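Local coordinates for ABC transporter, substrate binding protein (Aeropyrum pernix, PDB 3EAF), which probably captures a solute outside the membrane and hands it to an ABC importer, and carries a bound magnesium ion, at residues Q270-A275 against R289-F294. Numbering follows the deposited sequence.
Sequences QTIFEA and RVVQGF
Ile272 and Phe294 meet at the centre of a buried, apolar contact between two successive helices, 267-278 and 288-304. The axes of 270-275 and 289-294 cross at 95° and come within 11.1 Å of each other. At this spacing side chains, not backbones, make the contact.

Ile272 CG1 sits over one face of the Phe294 ring, 3.5 Å from the ring centroid and 14° off the ring normal. This is a CH-pi contact close to the middle of the face. The two side chains pass each other in opposite directions, and Ile272 CD1 lies 3.8 Å from Phe294 CB. The same CD1 lies 3.9 Å from Val291 CG2. The other branch, Ile272 CG2, meets Val290 CG1. Through CG1, CG2 and CD1, Ile272 touches Phe294, Val290 and Val291.

Phe294 has CG anti to its backbone N (chi1 -161°), which extends the ring across to helix 267-278. The far end of the ring meets Thr271 and Ala275, one helical turn apart, both approaching obliquely from the side of Ile272. Thr271 CG2 is 3.9 Å from Phe294 CZ, and Ala275 CB is 3.8 Å from Phe294 CE1. The Thr271 hydroxyl is bonded to Glu267 O, while its methyl meets the ring. Helix 18-38 also packs here, with Tyr34 against Thr271 and Ala275, and Ala31 against Phe294.

This is a near-perpendicular pair of consecutive helices packed on helix 18-38, which follows strand 3-11 of the six-stranded sheet. It belongs to the periplasmic binding protein family fold of two lobes, each built round a mixed sheet.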
ATOM      1  N   GLN A 270      -4.072 -10.848  15.450  1.00  9.81           N
ATOM      2  CA  GLN A 270      -5.038 -11.211  16.497  1.00 10.15           C
ATOM      3  C   GLN A 270      -5.830 -10.006  17.017  1.00 10.06           C
ATOM      4  O   GLN A 270      -6.984 -10.148  17.431  1.00 10.17           O
ATOM      5  CB  GLN A 270      -4.360 -11.972  17.645  1.00  9.90           C
ATOM      6  CG  GLN A 270      -3.928 -13.390  17.264  1.00 10.37           C
ATOM      7  CD  GLN A 270      -5.055 -14.219  16.651  1.00 10.66           C
ATOM      8  OE1 GLN A 270      -6.186 -14.200  17.124  1.00 12.42           O
ATOM      9  NE2 GLN A 270      -4.742 -14.943  15.599  1.00 11.75           N
ATOM     10  N   THR A 271      -5.202  -8.829  16.988  1.00  9.71           N
ATOM     11  CA  THR A 271      -5.864  -7.569  17.328  1.00  9.51           C
ATOM     12  C   THR A 271      -7.002  -7.270  16.337  1.00  9.73           C
ATOM     13  O   THR A 271      -8.100  -6.877  16.738  1.00  9.45           O
ATOM     14  CB  THR A 271      -4.837  -6.409  17.377  1.00  9.77           C
ATOM     15  OG1 THR A 271      -3.917  -6.628  18.461  1.00  9.64           O
ATOM     16  CG2 THR A 271      -5.513  -5.063  17.559  1.00  8.63           C
ATOM     17  N   ILE A 272      -6.730  -7.472  15.048  1.00 10.01           N
ATOM     18  CA  ILE A 272      -7.739  -7.300  14.001  1.00  9.97           C
ATOM     19  C   ILE A 272      -8.888  -8.308  14.158  1.00 10.51           C
ATOM     20  O   ILE A 272     -10.056  -7.940  14.053  1.00 10.39           O
ATOM     21  CB  ILE A 272      -7.118  -7.343  12.566  1.00  9.82           C
ATOM     22  CG1 ILE A 272      -6.075  -6.224  12.417  1.00  9.90           C
ATOM     23  CG2 ILE A 272      -8.221  -7.213  11.493  1.00  9.52           C
ATOM     24  CD1 ILE A 272      -5.251  -6.239  11.123  1.00  9.28           C
ATOM     25  N   PHE A 273      -8.553  -9.570  14.422  1.00 10.94           N
ATOM     26  CA  PHE A 273      -9.562 -10.603  14.660  1.00 11.74           C
ATOM     27  C   PHE A 273     -10.480 -10.287  15.841  1.00 11.60           C
ATOM     28  O   PHE A 273     -11.676 -10.581  15.789  1.00 11.06           O
ATOM     29  CB  PHE A 273      -8.914 -11.984  14.836  1.00 12.60           C
ATOM     30  CG  PHE A 273      -8.521 -12.627  13.536  1.00 14.24           C
ATOM     31  CD1 PHE A 273      -9.443 -12.734  12.492  1.00 14.93           C
ATOM     32  CD2 PHE A 273      -7.244 -13.133  13.352  1.00 16.37           C
ATOM     33  CE1 PHE A 273      -9.091 -13.325  11.290  1.00 15.70           C
ATOM     34  CE2 PHE A 273      -6.882 -13.730  12.140  1.00 15.97           C
ATOM     35  CZ  PHE A 273      -7.808 -13.823  11.113  1.00 14.72           C
ATOM     36  N   GLU A 274      -9.926  -9.680  16.890  1.00 11.69           N
ATOM     37  CA  GLU A 274     -10.740  -9.254  18.029  1.00 11.90           C
ATOM     38  C   GLU A 274     -11.661  -8.100  17.622  1.00 11.87           C
ATOM     39  O   GLU A 274     -12.841  -8.087  17.983  1.00 11.28           O
ATOM     40  CB  GLU A 274      -9.882  -8.869  19.242  1.00 11.92           C
ATOM     41  CG  GLU A 274     -10.709  -8.784  20.543  1.00 12.24           C
ATOM     42  CD  GLU A 274     -10.019  -8.043  21.681  1.00 12.63           C
ATOM     43  OE1 GLU A 274      -8.884  -7.558  21.504  1.00 13.50           O
ATOM     44  OE2 GLU A 274     -10.633  -7.937  22.769  1.00 14.31           O
ATOM     45  N   ALA A 275     -11.118  -7.144  16.864  1.00 11.88           N
ATOM     46  CA  ALA A 275     -11.905  -6.025  16.344  1.00 12.25           C
ATOM     47  C   ALA A 275     -13.098  -6.530  15.540  1.00 12.68           C
ATOM     48  O   ALA A 275     -14.226  -6.064  15.727  1.00 12.85           O
ATOM     49  CB  ALA A 275     -11.033  -5.095  15.505  1.00 12.29           C
ATOM     50  N   ARG A 289      -6.180  -6.687   2.614  1.00  8.04           N
ATOM     51  CA  ARG A 289      -6.699  -5.330   2.376  1.00  7.43           C
ATOM     52  C   ARG A 289      -7.228  -4.721   3.667  1.00  7.41           C
ATOM     53  O   ARG A 289      -6.994  -3.547   3.954  1.00  7.03           O
ATOM     54  CB  ARG A 289      -7.783  -5.334   1.290  1.00  7.41           C
ATOM     55  CG  ARG A 289      -7.361  -5.970  -0.046  1.00  6.79           C
ATOM     56  CD  ARG A 289      -5.941  -5.566  -0.450  1.00  8.06           C
ATOM     57  NE  ARG A 289      -5.467  -6.298  -1.623  1.00  7.25           N
ATOM     58  CZ  ARG A 289      -4.236  -6.216  -2.110  1.00  6.57           C
ATOM     59  NH1 ARG A 289      -3.332  -5.440  -1.521  1.00  5.39           N
ATOM     60  NH2 ARG A 289      -3.912  -6.911  -3.192  1.00  6.66           N
ATOM     61  N   VAL A 290      -7.930  -5.542   4.444  1.00  7.37           N
ATOM     62  CA  VAL A 290      -8.382  -5.174   5.783  1.00  7.27           C
ATOM     63  C   VAL A 290      -7.191  -4.801   6.677  1.00  6.93           C
ATOM     64  O   VAL A 290      -7.234  -3.789   7.379  1.00  7.09           O
ATOM     65  CB  VAL A 290      -9.242  -6.303   6.417  1.00  7.39           C
ATOM     66  CG1 VAL A 290      -9.676  -5.943   7.846  1.00  7.90           C
ATOM     67  CG2 VAL A 290     -10.474  -6.584   5.551  1.00  7.57           C
ATOM     68  N   VAL A 291      -6.126  -5.597   6.631  1.00  6.47           N
ATOM     69  CA  VAL A 291      -4.907  -5.275   7.374  1.00  6.28           C
ATOM     70  C   VAL A 291      -4.359  -3.895   6.968  1.00  6.42           C
ATOM     71  O   VAL A 291      -4.001  -3.091   7.822  1.00  6.66           O
ATOM     72  CB  VAL A 291      -3.814  -6.362   7.194  1.00  6.54           C
ATOM     73  CG1 VAL A 291      -2.530  -5.965   7.916  1.00  5.72           C
ATOM     74  CG2 VAL A 291      -4.317  -7.723   7.689  1.00  5.73           C
ATOM     75  N   GLN A 292      -4.321  -3.622   5.667  1.00  6.57           N
ATOM     76  CA  GLN A 292      -3.739  -2.382   5.146  1.00  6.82           C
ATOM     77  C   GLN A 292      -4.472  -1.148   5.651  1.00  6.90           C
ATOM     78  O   GLN A 292      -3.839  -0.127   5.962  1.00  7.09           O
ATOM     79  CB  GLN A 292      -3.676  -2.404   3.611  1.00  6.73           C
ATOM     80  CG  GLN A 292      -2.675  -3.429   3.091  1.00  7.05           C
ATOM     81  CD  GLN A 292      -2.548  -3.446   1.592  1.00  7.01           C
ATOM     82  OE1 GLN A 292      -3.185  -4.245   0.924  1.00  7.71           O
ATOM     83  NE2 GLN A 292      -1.709  -2.574   1.054  1.00  7.74           N
ATOM     84  N   GLY A 293      -5.795  -1.256   5.748  1.00  7.04           N
ATOM     85  CA  GLY A 293      -6.624  -0.194   6.327  1.00  7.15           C
ATOM     86  C   GLY A 293      -6.431  -0.054   7.825  1.00  7.15           C
ATOM     87  O   GLY A 293      -6.260   1.051   8.338  1.00  7.09           O
ATOM     88  N   PHE A 294      -6.451  -1.188   8.519  1.00  7.32           N
ATOM     89  CA  PHE A 294      -6.296  -1.232   9.972  1.00  7.10           C
ATOM     90  C   PHE A 294      -4.980  -0.595  10.427  1.00  7.01           C
ATOM     91  O   PHE A 294      -4.967   0.216  11.356  1.00  6.53           O
ATOM     92  CB  PHE A 294      -6.390  -2.684  10.465  1.00  7.41           C
ATOM     93  CG  PHE A 294      -6.687  -2.818  11.938  1.00  7.78           C
ATOM     94  CD1 PHE A 294      -7.999  -2.968  12.386  1.00  8.85           C
ATOM     95  CD2 PHE A 294      -5.655  -2.819  12.876  1.00  7.91           C
ATOM     96  CE1 PHE A 294      -8.277  -3.109  13.758  1.00  8.78           C
ATOM     97  CE2 PHE A 294      -5.924  -2.956  14.239  1.00  7.40           C
ATOM     98  CZ  PHE A 294      -7.231  -3.092  14.677  1.00  8.09           C
TER